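PDB 5GMT: alginate lyase from Aplysia kurodai, which acts as a family 14 polysaccharide lyase with a polymannuronate specificity, probably cleaving the glycosidic bonds of alginate by beta-elimination. Local coordinates for residues A[139-144]-A[210-215]; A[188-193]-A[217-222]. One frame throughout, in Å; residues are numbered along the deposited sequence.

Contact 1 (A[139-144]-A[210-215]); sequences LRLMWR and VKICVQ
Leu141, which meets Ile212 across this contact, is held in its own sheet by backbone hydrogen bonding to Leu112. No hydrogen bond joins segments 139-144 and 210-215. They meet through apolar side chains alone. Leu141 and Ile212 approach tip to tip, with Leu141 CD1 3.7 Å from Ile212 CD1. The same Ile212 CD1 is 3.9 Å from Leu141 CG. The other branches run beside this pair, Leu141 CD2 lying 4.1 Å from Ile212 CG2. Ile212 has CG1 anti to its carbonyl carbon (chi1 -67°) and is extended beyond it (chi2 173°), which carries CD1 forward to the leucine. This is face-to-face packing of two antiparallel sheets, as in the beta-sandwich of the concanavalin-like lyases. Strand 136-143 belongs to one sheet and strand 208-216 to the other. The CA atoms of Leu141 and Ile212 are 9.0 Å apart, a spacing filled by side chains. Two residues back on each strand, Leu139 and Val210 cross at a slant, and Leu139 CD1 touches Val210 CG2 at 4.1 Å. Leu139 also packs on Val198 of the facing sheet, and Ile212 on Leu151 of strand 149-154. The disulfide Cys213-Cys223 ties strand 208-216 to its neighbour 222-229.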
ATOM      1  N   LEU A 139      -5.304   0.061  -3.353  1.00  5.99           N
ATOM      2  CA  LEU A 139      -5.401  -0.842  -2.223  1.00  5.86           C
ATOM      3  C   LEU A 139      -4.171  -0.743  -1.334  1.00  9.09           C
ATOM      4  O   LEU A 139      -3.549  -1.753  -1.001  1.00  8.14           O
ATOM      5  CB  LEU A 139      -5.596  -2.283  -2.709  1.00  6.19           C
ATOM      6  CG  LEU A 139      -6.838  -2.504  -3.591  1.00  7.74           C
ATOM      7  CD1 LEU A 139      -6.793  -3.860  -4.321  1.00  6.20           C
ATOM      8  CD2 LEU A 139      -8.140  -2.349  -2.785  1.00  6.07           C
ATOM      9  N   ARG A 140      -3.814   0.480  -0.968  1.00  6.11           N
ATOM     10  CA  ARG A 140      -2.799   0.700   0.065  1.00  3.34           C
ATOM     11  C   ARG A 140      -3.199   0.081   1.408  1.00  5.53           C
ATOM     12  O   ARG A 140      -4.359  -0.260   1.638  1.00  5.82           O
ATOM     13  CB  ARG A 140      -2.554   2.194   0.254  1.00  6.00           C
ATOM     14  CG  ARG A 140      -1.951   2.869  -0.959  1.00  5.45           C
ATOM     15  CD  ARG A 140      -1.894   4.359  -0.739  1.00  9.30           C
ATOM     16  NE  ARG A 140      -3.223   4.975  -0.798  1.00  5.95           N
ATOM     17  CZ  ARG A 140      -3.459   6.274  -0.678  1.00  7.98           C
ATOM     18  NH1 ARG A 140      -2.455   7.134  -0.500  1.00  7.94           N
ATOM     19  NH2 ARG A 140      -4.713   6.715  -0.739  1.00  7.75           N
ATOM     20  N   LEU A 141      -2.210  -0.089   2.279  1.00  4.85           N
ATOM     21  CA  LEU A 141      -2.474  -0.428   3.673  1.00  7.28           C
ATOM     22  C   LEU A 141      -2.396   0.859   4.476  1.00  6.77           C
ATOM     23  O   LEU A 141      -1.872   1.871   3.997  1.00  5.15           O
ATOM     24  CB  LEU A 141      -1.476  -1.471   4.192  1.00  7.23           C
ATOM     25  CG  LEU A 141      -1.744  -2.962   3.938  1.00  7.42           C
ATOM     26  CD1 LEU A 141      -1.845  -3.249   2.456  1.00 11.48           C
ATOM     27  CD2 LEU A 141      -0.628  -3.812   4.563  1.00  7.26           C
ATOM     28  N   MET A 142      -2.944   0.846   5.683  1.00  8.41           N
ATOM     29  CA  MET A 142      -2.726   1.953   6.602  1.00  5.64           C
ATOM     30  C   MET A 142      -2.391   1.399   7.965  1.00  8.41           C
ATOM     31  O   MET A 142      -2.789   0.282   8.286  1.00  7.74           O
ATOM     32  CB  MET A 142      -3.955   2.866   6.701  1.00  8.72           C
ATOM     33  CG  MET A 142      -3.991   3.988   5.670  1.00  7.31           C
ATOM     34  SD  MET A 142      -5.194   5.280   6.076  1.00  7.19           S
ATOM     35  CE  MET A 142      -4.504   5.952   7.585  1.00  8.10           C
ATOM     36  N   TRP A 143      -1.632   2.157   8.750  1.00  7.69           N
ATOM     37  CA  TRP A 143      -1.617   1.905  10.186  1.00  8.24           C
ATOM     38  C   TRP A 143      -2.568   2.900  10.817  1.00 10.86           C
ATOM     39  O   TRP A 143      -3.001   3.871  10.181  1.00  7.60           O
ATOM     40  CB  TRP A 143      -0.206   2.008  10.796  1.00  6.56           C
ATOM     41  CG  TRP A 143       0.363   3.401  10.912  1.00  7.61           C
ATOM     42  CD1 TRP A 143       0.144   4.310  11.918  1.00  7.33           C
ATOM     43  CD2 TRP A 143       1.271   4.028  10.001  1.00  9.47           C
ATOM     44  NE1 TRP A 143       0.845   5.468  11.672  1.00  8.05           N
ATOM     45  CE2 TRP A 143       1.553   5.317  10.506  1.00  8.55           C
ATOM     46  CE3 TRP A 143       1.873   3.624   8.802  1.00  8.49           C
ATOM     47  CZ2 TRP A 143       2.405   6.207   9.850  1.00 10.55           C
ATOM     48  CZ3 TRP A 143       2.728   4.509   8.157  1.00 10.24           C
ATOM     49  CH2 TRP A 143       2.981   5.788   8.681  1.00  9.45           C
ATOM     50  N   ARG A 144      -2.929   2.619  12.056  1.00 11.32           N
ATOM     51  CA  ARG A 144      -3.837   3.468  12.788  1.00  8.56           C
ATOM     52  C   ARG A 144      -3.298   3.634  14.189  1.00 10.57           C
ATOM     53  O   ARG A 144      -2.153   3.260  14.475  1.00 10.59           O
ATOM     54  CB  ARG A 144      -5.247   2.868  12.815  1.00 10.39           C
ATOM     55  CG  ARG A 144      -5.953   2.842  11.463  1.00 10.39           C
ATOM     56  CD  ARG A 144      -6.495   4.217  11.083  1.00  8.00           C
ATOM     57  NE  ARG A 144      -7.109   4.217   9.755  1.00  9.88           N
ATOM     58  CZ  ARG A 144      -7.618   5.298   9.163  1.00  8.76           C
ATOM     59  NH1 ARG A 144      -8.144   5.215   7.945  1.00  5.73           N
ATOM     60  NH2 ARG A 144      -7.604   6.466   9.794  1.00  9.93           N
ATOM     61  N   VAL A 210      -9.325  -9.383  -1.262  1.00  5.76           N
ATOM     62  CA  VAL A 210      -7.981  -9.015  -0.849  1.00  5.94           C
ATOM     63  C   VAL A 210      -7.634  -9.772   0.434  1.00  7.75           C
ATOM     64  O   VAL A 210      -8.386  -9.741   1.411  1.00  9.80           O
ATOM     65  CB  VAL A 210      -7.850  -7.495  -0.604  1.00  6.07           C
ATOM     66  CG1 VAL A 210      -6.421  -7.143  -0.224  1.00  5.12           C
ATOM     67  CG2 VAL A 210      -8.288  -6.695  -1.844  1.00  6.12           C
ATOM     68  N   LYS A 211      -6.502 -10.456   0.422  1.00  7.20           N
ATOM     69  CA  LYS A 211      -6.023 -11.145   1.617  1.00  6.26           C
ATOM     70  C   LYS A 211      -4.698 -10.529   2.023  1.00  6.71           C
ATOM     71  O   LYS A 211      -3.747 -10.502   1.239  1.00  9.05           O
ATOM     72  CB  LYS A 211      -5.864 -12.650   1.357  1.00  9.23           C
ATOM     73  CG  LYS A 211      -5.342 -13.431   2.571  1.00 10.00           C
ATOM     74  CD  LYS A 211      -5.067 -14.895   2.248  1.00 10.01           C
ATOM     75  CE  LYS A 211      -4.571 -15.619   3.493  1.00 27.96           C
ATOM     76  NZ  LYS A 211      -4.251 -17.051   3.249  1.00 33.59           N
ATOM     77  N   ILE A 212      -4.648 -10.007   3.242  1.00  7.46           N
ATOM     78  CA  ILE A 212      -3.438  -9.409   3.760  1.00  8.29           C
ATOM     79  C   ILE A 212      -2.918 -10.246   4.917  1.00  9.99           C
ATOM     80  O   ILE A 212      -3.676 -10.582   5.826  1.00  9.24           O
ATOM     81  CB  ILE A 212      -3.696  -7.967   4.233  1.00 10.09           C
ATOM     82  CG1 ILE A 212      -4.040  -7.068   3.031  1.00  8.12           C
ATOM     83  CG2 ILE A 212      -2.496  -7.437   5.021  1.00 10.04           C
ATOM     84  CD1 ILE A 212      -4.470  -5.675   3.448  1.00 10.69           C
ATOM     85  N   CYS A 213      -1.636 -10.595   4.876  1.00  8.83           N
ATOM     86  CA  CYS A 213      -1.017 -11.281   6.001  1.00  9.79           C
ATOM     87  C   CYS A 213       0.138 -10.426   6.477  1.00  9.13           C
ATOM     88  O   CYS A 213       0.892  -9.891   5.671  1.00 10.27           O
ATOM     89  CB  CYS A 213      -0.531 -12.676   5.610  1.00 11.25           C
ATOM     90  SG  CYS A 213      -1.854 -13.817   5.184  1.00 12.57           S
ATOM     91  N   VAL A 214       0.269 -10.288   7.790  1.00 10.83           N
ATOM     92  CA  VAL A 214       1.374  -9.528   8.359  1.00 10.48           C
ATOM     93  C   VAL A 214       2.028 -10.377   9.432  1.00 11.41           C
ATOM     94  O   VAL A 214       1.335 -10.998  10.239  1.00 10.71           O
ATOM     95  CB  VAL A 214       0.891  -8.182   8.966  1.00 13.15           C
ATOM     96  CG1 VAL A 214       2.020  -7.464   9.695  1.00 11.19           C
ATOM     97  CG2 VAL A 214       0.272  -7.281   7.887  1.00 10.56           C
ATOM     98  N   GLN A 215       3.354 -10.429   9.434  1.00 11.82           N
ATOM     99  CA  GLN A 215       4.061 -11.152  10.485  1.00 12.15           C
ATOM    100  C   GLN A 215       5.219 -10.325  11.002  1.00  8.99           C
ATOM    101  O   GLN A 215       6.182 -10.061  10.283  1.00 10.29           O
ATOM    102  CB  GLN A 215       4.569 -12.505   9.984  1.00 12.98           C
ATOM    103  CG  GLN A 215       5.242 -13.313  11.075  1.00 14.95           C
ATOM    104  CD  GLN A 215       5.445 -14.758  10.695  1.00 19.45           C
ATOM    105  OE1 GLN A 215       5.658 -15.082   9.530  1.00 27.40           O
ATOM    106  NE2 GLN A 215       5.362 -15.646  11.685  1.00 21.26           N
TER

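Contact 2 (A[188-193]-A[217-222]); sequences NNKWHS and EGHSQQ
The indole of Trp191 has Glu217 OE1 at its edge, near the ring plane and 3.5 Å from Trp191 CD1. Ring and carboxylate are turned 58° against each other. Lys266 makes a cation-pi contact with the same indole, Tyr100 meets it edge-to-face, and Trp191 NE1 is hydrogen-bonded to His53 O. The second ring, His219, has Glu217 O in plane at its edge, while Lys190 CE approaches obliquely, 3.8 Å from His219 NE2.

Glu217 is gripped at three points. Its OE1 accepts a nearly straight hydrogen bond from Trp191 N (2.9 Å, 172° at the hydrogen). That donor comes from the anti side of the carboxylate and somewhat out of its plane. Glu217 N in turn donates to Trp191 O at 2.9 Å. The glutamate CG sits between the backbone N and the carbonyl carbon (chi1 55°), and the extended chain beyond it brings the carboxylate back to Trp191. Glu217 O accepts a hydrogen bond from Lys190 NZ at 3.1 Å, tilted from the carbonyl plane. The lysine chain is straight as far as CE and bends at its last torsion to place NZ there. Lys190 NZ and Glu217 OE1 stay 5.3 Å apart, so they form no salt bridge, and any attraction between them is probably weak.

The backbone ladder between strands 191-199 and 208-216 thus ends in hydrogen bonds to side chains. Trp191 N goes to a carboxylate and Glu217 O to an ammonium group. The chain then turns at Gly218 into the exposed loop of a beta-hairpin, which joins strands 208-216 and 222-229.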
ATOM      1  N   ASN A 188       6.228  -1.502  16.976  1.00 14.12           N
ATOM      2  CA  ASN A 188       7.420  -0.663  16.985  1.00 13.89           C
ATOM      3  C   ASN A 188       8.709  -1.480  17.067  1.00 16.36           C
ATOM      4  O   ASN A 188       8.753  -2.528  17.719  1.00 12.81           O
ATOM      5  CB  ASN A 188       7.344   0.320  18.153  1.00 16.19           C
ATOM      6  CG  ASN A 188       8.446   1.356  18.121  1.00 17.17           C
ATOM      7  OD1 ASN A 188       9.028   1.630  17.072  1.00 16.87           O
ATOM      8  ND2 ASN A 188       8.723   1.955  19.274  1.00 17.90           N
ATOM      9  N   ASN A 189       9.738  -1.000  16.370  1.00 14.80           N
ATOM     10  CA  ASN A 189      11.095  -1.551  16.428  1.00 13.59           C
ATOM     11  C   ASN A 189      11.189  -3.016  16.026  1.00 15.39           C
ATOM     12  O   ASN A 189      11.987  -3.784  16.584  1.00 13.55           O
ATOM     13  CB  ASN A 189      11.673  -1.343  17.835  1.00 14.84           C
ATOM     14  CG  ASN A 189      11.771   0.133  18.204  1.00 19.75           C
ATOM     15  OD1 ASN A 189      12.122   0.969  17.366  1.00 22.38           O
ATOM     16  ND2 ASN A 189      11.424   0.464  19.447  1.00 24.26           N
ATOM     17  N   LYS A 190      10.389  -3.398  15.032  1.00 10.81           N
ATOM     18  CA  LYS A 190      10.421  -4.753  14.503  1.00 12.03           C
ATOM     19  C   LYS A 190      10.286  -4.766  12.989  1.00  9.29           C
ATOM     20  O   LYS A 190       9.658  -3.878  12.418  1.00 10.31           O
ATOM     21  CB  LYS A 190       9.291  -5.586  15.103  1.00 12.91           C
ATOM     22  CG  LYS A 190       9.551  -6.100  16.510  1.00 13.98           C
ATOM     23  CD  LYS A 190       8.460  -7.097  16.888  1.00 18.75           C
ATOM     24  CE  LYS A 190       8.801  -7.849  18.167  1.00 23.23           C
ATOM     25  NZ  LYS A 190      10.006  -8.702  17.987  1.00 19.03           N
ATOM     26  N   TRP A 191      10.850  -5.790  12.359  1.00 10.30           N
ATOM     27  CA  TRP A 191      10.574  -6.086  10.964  1.00  8.89           C
ATOM     28  C   TRP A 191       9.216  -6.755  10.866  1.00 11.25           C
ATOM     29  O   TRP A 191       8.829  -7.520  11.759  1.00 11.08           O
ATOM     30  CB  TRP A 191      11.636  -7.009  10.366  1.00 10.78           C
ATOM     31  CG  TRP A 191      12.894  -6.324   9.948  1.00  9.25           C
ATOM     32  CD1 TRP A 191      14.113  -6.387  10.567  1.00  9.10           C
ATOM     33  CD2 TRP A 191      13.067  -5.479   8.804  1.00 10.02           C
ATOM     34  NE1 TRP A 191      15.032  -5.632   9.878  1.00  9.49           N
ATOM     35  CE2 TRP A 191      14.415  -5.063   8.791  1.00  9.56           C
ATOM     36  CE3 TRP A 191      12.207  -5.034   7.790  1.00  9.38           C
ATOM     37  CZ2 TRP A 191      14.929  -4.217   7.807  1.00  9.37           C
ATOM     38  CZ3 TRP A 191      12.710  -4.193   6.814  1.00  9.17           C
ATOM     39  CH2 TRP A 191      14.059  -3.791   6.823  1.00  8.69           C
ATOM     40  N   HIS A 192       8.507  -6.481   9.775  1.00  8.76           N
ATOM     41  CA  HIS A 192       7.254  -7.166   9.462  1.00 10.97           C
ATOM     42  C   HIS A 192       7.314  -7.670   8.039  1.00 10.60           C
ATOM     43  O   HIS A 192       7.737  -6.933   7.147  1.00 10.80           O
ATOM     44  CB  HIS A 192       6.049  -6.238   9.615  1.00  9.12           C
ATOM     45  CG  HIS A 192       5.942  -5.609  10.962  1.00  9.04           C
ATOM     46  ND1 HIS A 192       6.839  -4.665  11.415  1.00 10.07           N
ATOM     47  CD2 HIS A 192       5.053  -5.799  11.967  1.00  9.67           C
ATOM     48  CE1 HIS A 192       6.503  -4.294  12.636  1.00 11.17           C
ATOM     49  NE2 HIS A 192       5.423  -4.967  12.995  1.00 12.98           N
ATOM     50  N   SER A 193       6.913  -8.914   7.813  1.00  8.07           N
ATOM     51  CA  SER A 193       6.739  -9.367   6.440  1.00  9.59           C
ATOM     52  C   SER A 193       5.280  -9.158   6.094  1.00  9.02           C
ATOM     53  O   SER A 193       4.386  -9.525   6.865  1.00 10.23           O
ATOM     54  CB  SER A 193       7.152 -10.828   6.261  1.00 13.70           C
ATOM     55  OG  SER A 193       8.561 -10.938   6.269  1.00 16.20           O
ATOM     56  N   GLU A 217       8.487  -9.986  13.308  1.00 12.39           N
ATOM     57  CA  GLU A 217       9.472 -11.022  13.571  1.00 16.02           C
ATOM     58  C   GLU A 217       9.290 -11.521  14.999  1.00 16.00           C
ATOM     59  O   GLU A 217       9.060 -10.738  15.920  1.00 15.69           O
ATOM     60  CB  GLU A 217      10.895 -10.515  13.318  1.00 18.50           C
ATOM     61  CG  GLU A 217      11.265  -9.272  14.062  1.00 16.75           C
ATOM     62  CD  GLU A 217      12.659  -8.789  13.706  1.00 13.52           C
ATOM     63  OE1 GLU A 217      12.840  -7.557  13.598  1.00 14.70           O
ATOM     64  OE2 GLU A 217      13.570  -9.639  13.539  1.00 13.74           O
ATOM     65  N   GLY A 218       9.318 -12.838  15.156  1.00 17.64           N
ATOM     66  CA  GLY A 218       9.113 -13.447  16.454  1.00 20.50           C
ATOM     67  C   GLY A 218       7.676 -13.797  16.778  1.00 21.49           C
ATOM     68  O   GLY A 218       7.413 -14.498  17.757  1.00 20.78           O
ATOM     69  N   HIS A 219       6.738 -13.332  15.961  1.00 16.21           N
ATOM     70  CA  HIS A 219       5.326 -13.484  16.296  1.00 15.32           C
ATOM     71  C   HIS A 219       4.564 -14.247  15.230  1.00 15.00           C
ATOM     72  O   HIS A 219       5.055 -14.455  14.123  1.00 17.44           O
ATOM     73  CB  HIS A 219       4.682 -12.112  16.526  1.00 12.88           C
ATOM     74  CG  HIS A 219       5.167 -11.429  17.767  1.00 20.15           C
ATOM     75  ND1 HIS A 219       4.435 -11.397  18.934  1.00 28.34           N
ATOM     76  CD2 HIS A 219       6.329 -10.787  18.033  1.00 21.15           C
ATOM     77  CE1 HIS A 219       5.120 -10.751  19.862  1.00 28.61           C
ATOM     78  NE2 HIS A 219       6.271 -10.369  19.339  1.00 20.99           N
ATOM     79  N   SER A 220       3.366 -14.689  15.592  1.00 22.36           N
ATOM     80  CA  SER A 220       2.518 -15.416  14.666  1.00 19.36           C
ATOM     81  C   SER A 220       1.998 -14.495  13.576  1.00 15.93           C
ATOM     82  O   SER A 220       1.744 -13.308  13.805  1.00 16.09           O
ATOM     83  CB  SER A 220       1.346 -16.072  15.399  1.00 20.05           C
ATOM     84  OG  SER A 220       1.791 -17.187  16.151  1.00 25.78           O
ATOM     85  N   GLN A 221       1.873 -15.066  12.390  1.00 12.94           N
ATOM     86  CA  GLN A 221       1.237 -14.419  11.261  1.00 17.76           C
ATOM     87  C   GLN A 221      -0.205 -14.067  11.603  1.00 17.62           C
ATOM     88  O   GLN A 221      -0.910 -14.875  12.204  1.00 14.79           O
ATOM     89  CB  GLN A 221       1.293 -15.347  10.061  1.00 18.69           C
ATOM     90  CG  GLN A 221       0.960 -14.722   8.746  1.00 20.04           C
ATOM     91  CD  GLN A 221       0.984 -15.749   7.638  1.00 19.15           C
ATOM     92  OE1 GLN A 221       0.413 -16.825   7.769  1.00 25.94           O
ATOM     93  NE2 GLN A 221       1.661 -15.430   6.555  1.00 25.96           N
ATOM     94  N   GLN A 222      -0.637 -12.859  11.251  1.00 13.73           N
ATOM     95  CA  GLN A 222      -2.058 -12.526  11.323  1.00 13.77           C
ATOM     96  C   GLN A 222      -2.568 -12.170   9.930  1.00 13.47           C
ATOM     97  O   GLN A 222      -1.982 -11.332   9.249  1.00 11.57           O
ATOM     98  CB  GLN A 222      -2.309 -11.376  12.303  1.00 21.31           C
ATOM     99  CG  GLN A 222      -2.176 -11.814  13.763  1.00 21.68           C
ATOM    100  CD  GLN A 222      -2.787 -10.840  14.750  1.00 31.20           C
ATOM    101  OE1 GLN A 222      -2.519  -9.638  14.710  1.00 29.53           O
ATOM    102  NE2 GLN A 222      -3.615 -11.361  15.651  1.00 29.94           N
TER

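Overall arrangement
Contact 1 lies in the core and contact 2 at the surface, with centres about 13 Å apart. Strand 208-216 ties them together. In contact 1 its inward side chains face the other sheet of the sandwich. Contact 2 joins the loop that follows this strand to the start of its neighbour within the same sheet. The chemistry follows this difference. Between sheets there is apolar packing without hydrogen bonds. At the sheet end, hydrogen bonds join backbone atoms to a carboxylate and an ammonium group, among residues exposed in whole or in part. The two sites also meet directly: Gln215 O and Ser193 N, 2.8 Å apart, are probably hydrogen-bonded, as are Val214 N and Gln222 O at 2.9 Å.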